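Local coordinates for protein P35 (PDB 1P35) that inhibits host caspases to block the apoptosis that viral infection provokes in insect cells, and also suppresses the host's antiviral RNA interference, at residues Asp17-Lys22 with Leu294-Ala299; Glu26-Asn31 with Asp64-Lys69; Leu216-Ser221 with Glu226-Tyr231. All blocks are in the same frame, centred on the assembly; numbering follows the deposited sequence.

Interaction 1: residues Asp17-Lys22 with Leu294-Ala299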
loop_
_atom_site.group_PDB
_atom_site.type_symbol
_atom_site.label_atom_id
_atom_site.label_comp_id
_atom_site.label_asym_id
_atom_site.label_seq_id
_atom_site.Cartn_x
_atom_site.Cartn_y
_atom_site.Cartn_z
ATOM N N ASP A 17 -17.940 -5.342 -8.274
ATOM C CA ASP A 17 -18.694 -5.803 -9.426
ATOM C C ASP A 17 -19.104 -4.527 -10.154
ATOM O O ASP A 17 -19.818 -3.709 -9.601
ATOM C CB ASP A 17 -19.899 -6.619 -8.972
ATOM C CG ASP A 17 -20.684 -7.209 -10.130
ATOM O OD1 ASP A 17 -21.226 -6.415 -10.919
ATOM O OD2 ASP A 17 -20.770 -8.457 -10.238
ATOM N N CYS A 18 -18.630 -4.384 -11.395
ATOM C CA CYS A 18 -18.873 -3.192 -12.190
ATOM C C CYS A 18 -19.405 -3.520 -13.602
ATOM O O CYS A 18 -19.157 -4.606 -14.127
ATOM C CB CYS A 18 -17.549 -2.394 -12.319
ATOM S SG CYS A 18 -16.691 -1.875 -10.779
ATOM N N GLN A 19 -20.133 -2.573 -14.198
ATOM C CA GLN A 19 -20.663 -2.728 -15.554
ATOM C C GLN A 19 -19.415 -2.545 -16.422
ATOM O O GLN A 19 -18.634 -1.652 -16.146
ATOM C CB GLN A 19 -21.682 -1.609 -15.863
ATOM C CG GLN A 19 -22.658 -1.868 -17.054
ATOM C CD GLN A 19 -23.717 -3.026 -16.815
ATOM O OE1 GLN A 19 -24.429 -3.063 -15.798
ATOM N NE2 GLN A 19 -23.821 -3.940 -17.777
ATOM N N VAL A 20 -19.198 -3.421 -17.405
ATOM C CA VAL A 20 -18.042 -3.313 -18.322
ATOM C C VAL A 20 -18.571 -2.613 -19.581
ATOM O O VAL A 20 -17.913 -1.732 -20.122
ATOM C CB VAL A 20 -17.498 -4.677 -18.700
ATOM C CG1 VAL A 20 -16.552 -4.538 -19.912
ATOM C CG2 VAL A 20 -16.743 -5.297 -17.506
ATOM N N ASP A 21 -19.756 -3.049 -20.025
ATOM C CA ASP A 21 -20.503 -2.462 -21.146
ATOM C C ASP A 21 -21.964 -2.830 -20.995
ATOM O O ASP A 21 -22.346 -3.531 -20.051
ATOM C CB ASP A 21 -20.018 -2.910 -22.544
ATOM C CG ASP A 21 -20.147 -4.409 -22.776
ATOM O OD1 ASP A 21 -21.189 -5.012 -22.436
ATOM O OD2 ASP A 21 -19.187 -4.975 -23.332
ATOM N N LYS A 22 -22.773 -2.394 -21.955
ATOM C CA LYS A 22 -24.200 -2.669 -21.925
ATOM C C LYS A 22 -24.588 -4.135 -21.619
ATOM O O LYS A 22 -25.671 -4.376 -21.086
ATOM C CB LYS A 22 -24.869 -2.184 -23.242
ATOM C CG LYS A 22 -26.400 -2.268 -23.223
ATOM C CD LYS A 22 -27.067 -1.600 -24.430
ATOM C CE LYS A 22 -28.608 -1.667 -24.334
ATOM N NZ LYS A 22 -29.328 -0.873 -25.402
ATOM N N LEU A 294 -29.744 -6.899 -6.965
ATOM C CA LEU A 294 -30.218 -5.572 -7.434
ATOM C C LEU A 294 -30.478 -5.500 -8.929
ATOM O O LEU A 294 -30.098 -6.401 -9.677
ATOM C CB LEU A 294 -29.171 -4.496 -7.085
ATOM C CG LEU A 294 -28.907 -4.493 -5.577
ATOM C CD1 LEU A 294 -27.579 -3.873 -5.290
ATOM C CD2 LEU A 294 -30.105 -3.833 -4.818
ATOM N N ASN A 295 -31.112 -4.408 -9.353
ATOM C CA ASN A 295 -31.355 -4.135 -10.770
ATOM C C ASN A 295 -30.238 -3.190 -11.209
ATOM O O ASN A 295 -29.828 -2.301 -10.448
ATOM C CB ASN A 295 -32.716 -3.443 -10.993
ATOM C CG ASN A 295 -33.899 -4.369 -10.725
ATOM O OD1 ASN A 295 -33.966 -5.465 -11.270
ATOM N ND2 ASN A 295 -34.829 -3.929 -9.890
ATOM N N THR A 296 -29.718 -3.420 -12.414
ATOM C CA THR A 296 -28.661 -2.589 -12.975
ATOM C C THR A 296 -29.348 -1.371 -13.604
ATOM O O THR A 296 -30.572 -1.332 -13.715
ATOM C CB THR A 296 -27.881 -3.366 -14.073
ATOM O OG1 THR A 296 -28.780 -3.850 -15.073
ATOM C CG2 THR A 296 -27.235 -4.574 -13.487
ATOM N N ILE A 297 -28.570 -0.371 -13.987
ATOM C CA ILE A 297 -29.128 0.801 -14.659
ATOM C C ILE A 297 -29.461 0.326 -16.101
ATOM O O ILE A 297 -28.677 -0.429 -16.697
ATOM C CB ILE A 297 -28.097 1.946 -14.689
ATOM C CG1 ILE A 297 -27.695 2.321 -13.259
ATOM C CG2 ILE A 297 -28.681 3.158 -15.400
ATOM C CD1 ILE A 297 -28.859 2.689 -12.350
ATOM N N LYS A 298 -30.598 0.762 -16.665
ATOM C CA LYS A 298 -31.030 0.303 -18.009
ATOM C C LYS A 298 -30.410 0.841 -19.335
ATOM O O LYS A 298 -30.064 0.044 -20.225
ATOM C CB LYS A 298 -32.566 0.422 -18.146
ATOM C CG LYS A 298 -33.436 -0.408 -17.180
ATOM C CD LYS A 298 -33.454 0.177 -15.758
ATOM C CE LYS A 298 -34.453 -0.548 -14.845
ATOM N NZ LYS A 298 -34.140 -1.999 -14.622
ATOM N N ALA A 299 -30.286 2.163 -19.494
ATOM C CA ALA A 299 -29.766 2.716 -20.756
ATOM C C ALA A 299 -28.249 2.600 -20.915
ATOM O O ALA A 299 -27.758 1.927 -21.831
ATOM C CB ALA A 299 -30.217 4.191 -20.932
HETATM O O HOH W 1 -25.589 -0.462 -16.173
#

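Interaction 2: residues Glu26-Asn31 with Asp64-Lys69. With EDO (1,2-ethanediol), chain G; PO4 (phosphate ion), chain E.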
loop_
_atom_site.group_PDB
_atom_site.type_symbol
_atom_site.label_atom_id
_atom_site.label_comp_id
_atom_site.label_asym_id
_atom_site.label_seq_id
_atom_site.Cartn_x
_atom_site.Cartn_y
_atom_site.Cartn_z
ATOM N N GLU A 26 -18.186 -7.118 -14.514
ATOM C CA GLU A 26 -17.046 -7.857 -13.982
ATOM C C GLU A 26 -17.128 -8.019 -12.452
ATOM O O GLU A 26 -17.502 -7.095 -11.718
ATOM C CB GLU A 26 -15.721 -7.166 -14.360
ATOM C CG GLU A 26 -14.486 -7.852 -13.773
ATOM C CD GLU A 26 -13.235 -6.965 -13.871
ATOM O OE1 GLU A 26 -13.254 -5.872 -13.297
ATOM O OE2 GLU A 26 -12.234 -7.356 -14.513
ATOM N N LEU A 27 -16.829 -9.227 -12.001
ATOM C CA LEU A 27 -16.822 -9.550 -10.615
ATOM C C LEU A 27 -15.380 -9.834 -10.197
ATOM O O LEU A 27 -14.721 -10.662 -10.814
ATOM C CB LEU A 27 -17.667 -10.798 -10.321
ATOM C CG LEU A 27 -17.495 -11.207 -8.851
ATOM C CD1 LEU A 27 -18.171 -10.133 -7.972
ATOM C CD2 LEU A 27 -18.147 -12.562 -8.554
ATOM N N VAL A 28 -14.926 -9.128 -9.154
ATOM C CA VAL A 28 -13.621 -9.281 -8.557
ATOM C C VAL A 28 -14.008 -9.773 -7.165
ATOM O O VAL A 28 -14.892 -9.197 -6.466
ATOM C CB VAL A 28 -12.812 -7.961 -8.510
ATOM C CG1 VAL A 28 -11.563 -8.170 -7.636
ATOM C CG2 VAL A 28 -12.290 -7.620 -9.888
ATOM N N TYR A 29 -13.385 -10.875 -6.772
ATOM C CA TYR A 29 -13.765 -11.498 -5.529
ATOM C C TYR A 29 -12.438 -11.955 -4.930
ATOM O O TYR A 29 -11.698 -12.725 -5.568
ATOM C CB TYR A 29 -14.713 -12.704 -5.825
ATOM C CG TYR A 29 -15.360 -13.306 -4.565
ATOM C CD1 TYR A 29 -14.602 -14.072 -3.710
ATOM C CD2 TYR A 29 -16.702 -13.041 -4.207
ATOM C CE1 TYR A 29 -15.104 -14.573 -2.530
ATOM C CE2 TYR A 29 -17.250 -13.548 -2.981
ATOM C CZ TYR A 29 -16.402 -14.329 -2.148
ATOM O OH TYR A 29 -16.794 -14.888 -0.937
ATOM N N ILE A 30 -12.167 -11.468 -3.713
ATOM C CA ILE A 30 -10.929 -11.728 -2.984
ATOM C C ILE A 30 -11.261 -12.132 -1.544
ATOM O O ILE A 30 -12.156 -11.520 -0.875
ATOM C CB ILE A 30 -10.066 -10.410 -2.861
ATOM C CG1 ILE A 30 -9.582 -9.942 -4.206
ATOM C CG2 ILE A 30 -8.844 -10.605 -1.971
ATOM C CD1 ILE A 30 -9.890 -8.408 -4.377
ATOM N N ASN A 31 -10.573 -13.165 -1.058
ATOM C CA ASN A 31 -10.775 -13.529 0.357
ATOM C C ASN A 31 -9.504 -14.121 0.933
ATOM O O ASN A 31 -8.504 -14.252 0.225
ATOM C CB ASN A 31 -11.968 -14.495 0.572
ATOM C CG ASN A 31 -11.760 -15.891 -0.021
ATOM O OD1 ASN A 31 -10.664 -16.264 -0.470
ATOM N ND2 ASN A 31 -12.845 -16.666 -0.048
ATOM N N ASP A 64 -6.594 -3.480 -2.214
ATOM C CA ASP A 64 -6.530 -2.423 -1.222
ATOM C C ASP A 64 -7.268 -1.165 -1.672
ATOM O O ASP A 64 -7.710 -0.382 -0.839
ATOM C CB ASP A 64 -5.065 -2.074 -0.864
ATOM C CG ASP A 64 -4.389 -3.138 0.011
ATOM O OD1 ASP A 64 -5.100 -3.875 0.723
ATOM O OD2 ASP A 64 -3.148 -3.212 0.021
ATOM N N ARG A 65 -7.397 -0.958 -2.977
ATOM C CA ARG A 65 -8.108 0.224 -3.433
ATOM C C ARG A 65 -9.610 0.013 -3.222
ATOM O O ARG A 65 -10.316 0.959 -2.921
ATOM C CB ARG A 65 -7.841 0.570 -4.922
ATOM C CG ARG A 65 -6.444 1.081 -5.231
ATOM C CD ARG A 65 -6.428 1.944 -6.523
ATOM N NE ARG A 65 -6.845 1.210 -7.707
ATOM C CZ ARG A 65 -6.169 0.189 -8.225
ATOM N NH1 ARG A 65 -5.048 -0.210 -7.658
ATOM N NH2 ARG A 65 -6.612 -0.434 -9.300
ATOM N N ILE A 66 -10.099 -1.217 -3.393
ATOM C CA ILE A 66 -11.525 -1.478 -3.179
ATOM C C ILE A 66 -11.789 -1.193 -1.684
ATOM O O ILE A 66 -12.591 -0.366 -1.316
ATOM C CB ILE A 66 -11.867 -2.951 -3.480
ATOM C CG1 ILE A 66 -11.673 -3.227 -4.987
ATOM C CG2 ILE A 66 -13.332 -3.246 -3.077
ATOM C CD1 ILE A 66 -11.710 -4.678 -5.305
ATOM N N LYS A 67 -11.036 -1.866 -0.841
ATOM C CA LYS A 67 -11.181 -1.728 0.569
ATOM C C LYS A 67 -11.033 -0.270 1.054
ATOM O O LYS A 67 -11.754 0.175 1.947
ATOM C CB LYS A 67 -10.184 -2.671 1.262
ATOM C CG LYS A 67 -10.283 -2.668 2.744
ATOM C CD LYS A 67 -9.410 -3.734 3.425
ATOM C CE LYS A 67 -9.481 -3.508 4.932
ATOM N NZ LYS A 67 -10.919 -3.139 5.274
ATOM N N SER A 68 -10.122 0.481 0.464
ATOM C CA SER A 68 -9.918 1.873 0.862
ATOM C C SER A 68 -11.089 2.724 0.468
ATOM O O SER A 68 -11.465 3.667 1.171
ATOM C CB SER A 68 -8.641 2.447 0.192
ATOM O OG SER A 68 -8.676 3.856 0.122
ATOM N N LYS A 69 -11.657 2.424 -0.694
ATOM C CA LYS A 69 -12.760 3.229 -1.147
ATOM C C LYS A 69 -14.014 3.033 -0.292
ATOM O O LYS A 69 -14.765 3.991 -0.072
ATOM C CB LYS A 69 -13.084 2.950 -2.620
ATOM C CG LYS A 69 -12.083 3.596 -3.568
ATOM C CD LYS A 69 -12.650 3.647 -4.973
ATOM C CE LYS A 69 -11.738 4.445 -5.898
ATOM N NZ LYS A 69 -12.093 4.230 -7.339
HETATM C C1 EDO G . -11.666 0.600 -6.515
HETATM O O1 EDO G . -10.909 1.807 -6.804
HETATM C C2 EDO G . -12.976 0.580 -7.242
HETATM O O2 EDO G . -12.719 0.452 -8.615
HETATM P P PO4 E . -9.592 2.011 -10.222
HETATM O O1 PO4 E . -9.155 0.622 -10.662
HETATM O O2 PO4 E . -11.105 2.071 -10.138
HETATM O O3 PO4 E . -9.030 2.353 -8.853
HETATM O O4 PO4 E . -9.026 2.992 -11.244
#

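Interaction 3: residues Leu216-Ser221 with Glu226-Tyr231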
loop_
_atom_site.group_PDB
_atom_site.type_symbol
_atom_site.label_atom_id
_atom_site.label_comp_id
_atom_site.label_asym_id
_atom_site.label_seq_id
_atom_site.Cartn_x
_atom_site.Cartn_y
_atom_site.Cartn_z
ATOM N N LEU A 216 -28.394 -7.222 11.530
ATOM C CA LEU A 216 -26.979 -7.236 11.969
ATOM C C LEU A 216 -26.751 -7.034 13.440
ATOM O O LEU A 216 -27.386 -6.195 14.025
ATOM C CB LEU A 216 -26.154 -6.157 11.260
ATOM C CG LEU A 216 -26.169 -6.140 9.757
ATOM C CD1 LEU A 216 -25.346 -4.985 9.311
ATOM C CD2 LEU A 216 -25.655 -7.457 9.245
ATOM N N ILE A 217 -25.809 -7.794 13.999
ATOM C CA ILE A 217 -25.437 -7.680 15.391
ATOM C C ILE A 217 -24.001 -7.097 15.357
ATOM O O ILE A 217 -23.115 -7.727 14.781
ATOM C CB ILE A 217 -25.341 -9.061 16.046
ATOM C CG1 ILE A 217 -26.689 -9.785 16.030
ATOM C CG2 ILE A 217 -24.789 -8.869 17.473
ATOM C CD1 ILE A 217 -27.743 -9.172 16.992
ATOM N N LEU A 218 -23.752 -5.922 15.939
ATOM C CA LEU A 218 -22.389 -5.353 15.933
ATOM C C LEU A 218 -21.428 -5.813 17.046
ATOM O O LEU A 218 -21.853 -6.363 18.066
ATOM C CB LEU A 218 -22.434 -3.829 16.031
ATOM C CG LEU A 218 -23.234 -3.016 15.043
ATOM C CD1 LEU A 218 -22.855 -1.519 15.128
ATOM C CD2 LEU A 218 -22.959 -3.552 13.699
ATOM N N PRO A 219 -20.107 -5.566 16.866
ATOM C CA PRO A 219 -19.063 -5.911 17.847
ATOM C C PRO A 219 -19.269 -4.980 19.042
ATOM O O PRO A 219 -19.712 -3.836 18.843
ATOM C CB PRO A 219 -17.756 -5.513 17.120
ATOM C CG PRO A 219 -18.126 -5.654 15.692
ATOM C CD PRO A 219 -19.468 -4.958 15.686
ATOM N N SER A 220 -18.958 -5.439 20.255
ATOM C CA SER A 220 -19.081 -4.602 21.473
ATOM C C SER A 220 -17.760 -3.906 21.811
ATOM O O SER A 220 -16.688 -4.475 21.604
ATOM C CB SER A 220 -19.478 -5.438 22.692
ATOM O OG SER A 220 -19.273 -4.700 23.899
ATOM N N SER A 221 -17.832 -2.676 22.322
ATOM C CA SER A 221 -16.617 -1.930 22.682
ATOM C C SER A 221 -16.382 -2.165 24.156
ATOM O O SER A 221 -15.425 -1.657 24.731
ATOM C CB SER A 221 -16.775 -0.422 22.471
ATOM O OG SER A 221 -17.601 0.139 23.487
ATOM N N GLU A 226 -22.555 1.534 26.285
ATOM C CA GLU A 226 -22.703 1.479 24.830
ATOM C C GLU A 226 -24.119 1.092 24.385
ATOM O O GLU A 226 -24.803 0.262 24.993
ATOM C CB GLU A 226 -21.701 0.513 24.191
ATOM C CG GLU A 226 -21.913 -0.917 24.629
ATOM C CD GLU A 226 -20.947 -1.838 23.949
ATOM O OE1 GLU A 226 -19.812 -1.388 23.750
ATOM O OE2 GLU A 226 -21.309 -2.990 23.631
ATOM N N LYS A 227 -24.540 1.709 23.299
ATOM C CA LYS A 227 -25.843 1.442 22.713
ATOM C C LYS A 227 -25.658 1.306 21.183
ATOM O O LYS A 227 -24.803 1.929 20.590
ATOM C CB LYS A 227 -26.806 2.601 23.044
ATOM C CG LYS A 227 -26.309 3.980 22.591
ATOM C CD LYS A 227 -27.211 5.152 23.007
ATOM C CE LYS A 227 -26.510 6.509 22.778
ATOM N NZ LYS A 227 -25.224 6.629 23.587
ATOM N N VAL A 228 -26.450 0.468 20.555
ATOM C CA VAL A 228 -26.372 0.325 19.122
ATOM C C VAL A 228 -27.495 1.155 18.519
ATOM O O VAL A 228 -28.654 1.034 18.952
ATOM C CB VAL A 228 -26.531 -1.139 18.765
ATOM C CG1 VAL A 228 -26.767 -1.268 17.297
ATOM C CG2 VAL A 228 -25.222 -1.901 19.224
ATOM N N LEU A 229 -27.165 2.043 17.584
ATOM C CA LEU A 229 -28.189 2.839 16.925
ATOM C C LEU A 229 -28.351 2.437 15.465
ATOM O O LEU A 229 -27.371 2.030 14.769
ATOM C CB LEU A 229 -27.893 4.341 17.047
ATOM C CG LEU A 229 -28.368 5.006 18.374
ATOM C CD1 LEU A 229 -27.828 4.251 19.557
ATOM C CD2 LEU A 229 -27.888 6.467 18.454
ATOM N N TYR A 230 -29.599 2.533 15.015
ATOM C CA TYR A 230 -29.975 2.185 13.648
ATOM C C TYR A 230 -30.289 3.449 12.844
ATOM O O TYR A 230 -31.106 4.287 13.264
ATOM C CB TYR A 230 -31.209 1.255 13.662
ATOM C CG TYR A 230 -31.772 1.004 12.273
ATOM C CD1 TYR A 230 -31.045 0.285 11.303
ATOM C CD2 TYR A 230 -32.996 1.542 11.903
ATOM C CE1 TYR A 230 -31.539 0.116 10.017
ATOM C CE2 TYR A 230 -33.502 1.383 10.613
ATOM C CZ TYR A 230 -32.774 0.664 9.680
ATOM O OH TYR A 230 -33.347 0.404 8.473
ATOM N N TYR A 231 -29.642 3.574 11.689
ATOM C CA TYR A 231 -29.823 4.716 10.800
ATOM C C TYR A 231 -30.430 4.433 9.440
ATOM O O TYR A 231 -30.055 3.480 8.753
ATOM C CB TYR A 231 -28.493 5.420 10.535
ATOM C CG TYR A 231 -27.891 6.134 11.721
ATOM C CD1 TYR A 231 -27.125 5.434 12.646
ATOM C CD2 TYR A 231 -28.162 7.502 11.973
ATOM C CE1 TYR A 231 -26.628 6.034 13.813
ATOM C CE2 TYR A 231 -27.667 8.141 13.161
ATOM C CZ TYR A 231 -26.896 7.376 14.075
ATOM O OH TYR A 231 -26.392 7.908 15.222
#

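Interaction 1: residues Asp17-Lys22 with Leu294-Ala299
The side-chain amide of Q19 reaches across to T296 so that the two side chains stand at about a right angle to each other. Contact is made by the carbonyl oxygen: Q19 OE1 lies 3.9 Å from both T296 CB and T296 CG2, meeting the hydrocarbon part of the threonine. T296 carries its hydroxyl between backbone N and carbonyl carbon (chi1 55°), which leaves CG2 beside the backbone N as the branch that meets Q19. No direct hydrogen bond joins the segments. Instead one water donates to both, at 2.9 Å to Q19 OE1 and 3.1 Å to I297 O, tying the amide to the C-terminal tail.

The other end of the amide is fixed at home. A bend at chi2 (68°) folds the chain back, and Q19 NE2 donates to D21 O over 2.7 Å in a nearly straight bond (170°) lying in the amide plane. This orients the group with OE1 facing the tail, where R25 also donates to it. Glutamine suits the place because one flat group can donate to its own strand and accept from water and arginine.

Q19 lies close to the end of strand 10-21, which pairs antiparallel with strand 24-33 as a beta hairpin. A classic beta bulge sets V20 and D21 opposite the single residue T24, and the D21 carboxylate takes bonds from Q23 N and the T24 hydroxyl beside the turn.

T296 follows directly on strand 292-295. Besides Q19, T296 packs on N175, V177 and R25, and it is buried, while its carbonyl accepts from Q203. Beyond it the tail grows exposed and poorly ordered. There K22, extended along its whole length, only brushes the terminus, K22 CD lying 4.4 Å from A299 O.

Interaction 2: residues Glu26-Asn31 with Asp64-Lys69
I66 CD1 is the atom through which the helix meets the strand, touching V28 CG1 at 4.2 Å and I30 CD1 at 4.3 Å. The isoleucine reaches that far because its chain is extended beyond CG1 (chi2 168°), so that one methyl end meets two branched side chains on the same strand face. All three residues are buried, and branched aliphatic side chains fit such a purely apolar seam. I66 also packs on I14 and R16 of neighbouring strand 10-21.

Helix 62-74 thus lies against the sheet: the CA atoms of V28 and I66 are 9.7 Å apart, and side chains from both elements fill the gap. The chain that follows it runs without helix or strand to 98-106, consistent with the reactive-site loop of the P35 family.

R65, beside I66, and K69, one turn on, bind a phosphate and an ethanediol that probably come from the crystallisation liquor. R65 grips the phosphate at its guanidinium edge, NE donating to phosphate O3 over 2.7 Å and NH2 to phosphate O1 over 3.1 Å. K69 NZ makes a weak bond, 2.7 Å long, to ethanediol O1, and R16 holds the same diol. N59 steadies the arginine through NH1, while E78 of the second subunit packs on it.

Interaction 3: residues Leu216-Ser221 with Glu226-Tyr231
E226 OE1 accepts two hydrogen bonds, both from S221. The backbone S221 N donates to the syn lone pair of OE1 at 2.8 Å, while S221 OG comes in nearly along the C-O axis of the same oxygen at 2.7 Å. The other carboxylate oxygen, OE2, is met on its syn side by S220 OG, also at 2.7 Å but 32° out of the carboxylate plane. Three donors from consecutive residues should restrain the rotation of the carboxylate, although S221 is itself poorly ordered. E226 CG sits between its backbone N and carbonyl carbon (chi1 64°), and the chain is extended from there, carrying the charge across to the serines. Glutamate is long enough to span the gap, and small serines let its oxygens come close to the backbone.

The grip closes the loop between helix 206-215 and strand 227-234, with E226 just ahead of the strand. S220 OG also accepts from F222 N, and so is both donor and acceptor. L245, on the adjoining strand 238-249, touches both S221 and E226.

Farther along, L218 CD1 meets V228 CG1 at a loose 4.5 Å. L218 also rests on V284 of strand 284-286 and N266 of strand 259-271, joining the loop to these strands.

In the fold
Interaction 2 is the core contact, wholly buried and purely apolar between strand and helix, whereas interaction 3 lies at the surface and depends on a carboxylate held by hydroxyls and a backbone N-H. Interaction 1 is intermediate, partly buried and joined by water where the C-terminal tail leaves the body. Interactions 1 and 2 share the hairpin of strands 10-21 and 24-33: C18 O lies 2.7 Å from E26 N, probably hydrogen-bonded, and D17 packs on L27. Interaction 3 stands apart, its centre about 25 Å from that of interaction 2 and about 33 Å from that of interaction 1, on strand 227-234 and the loop before it.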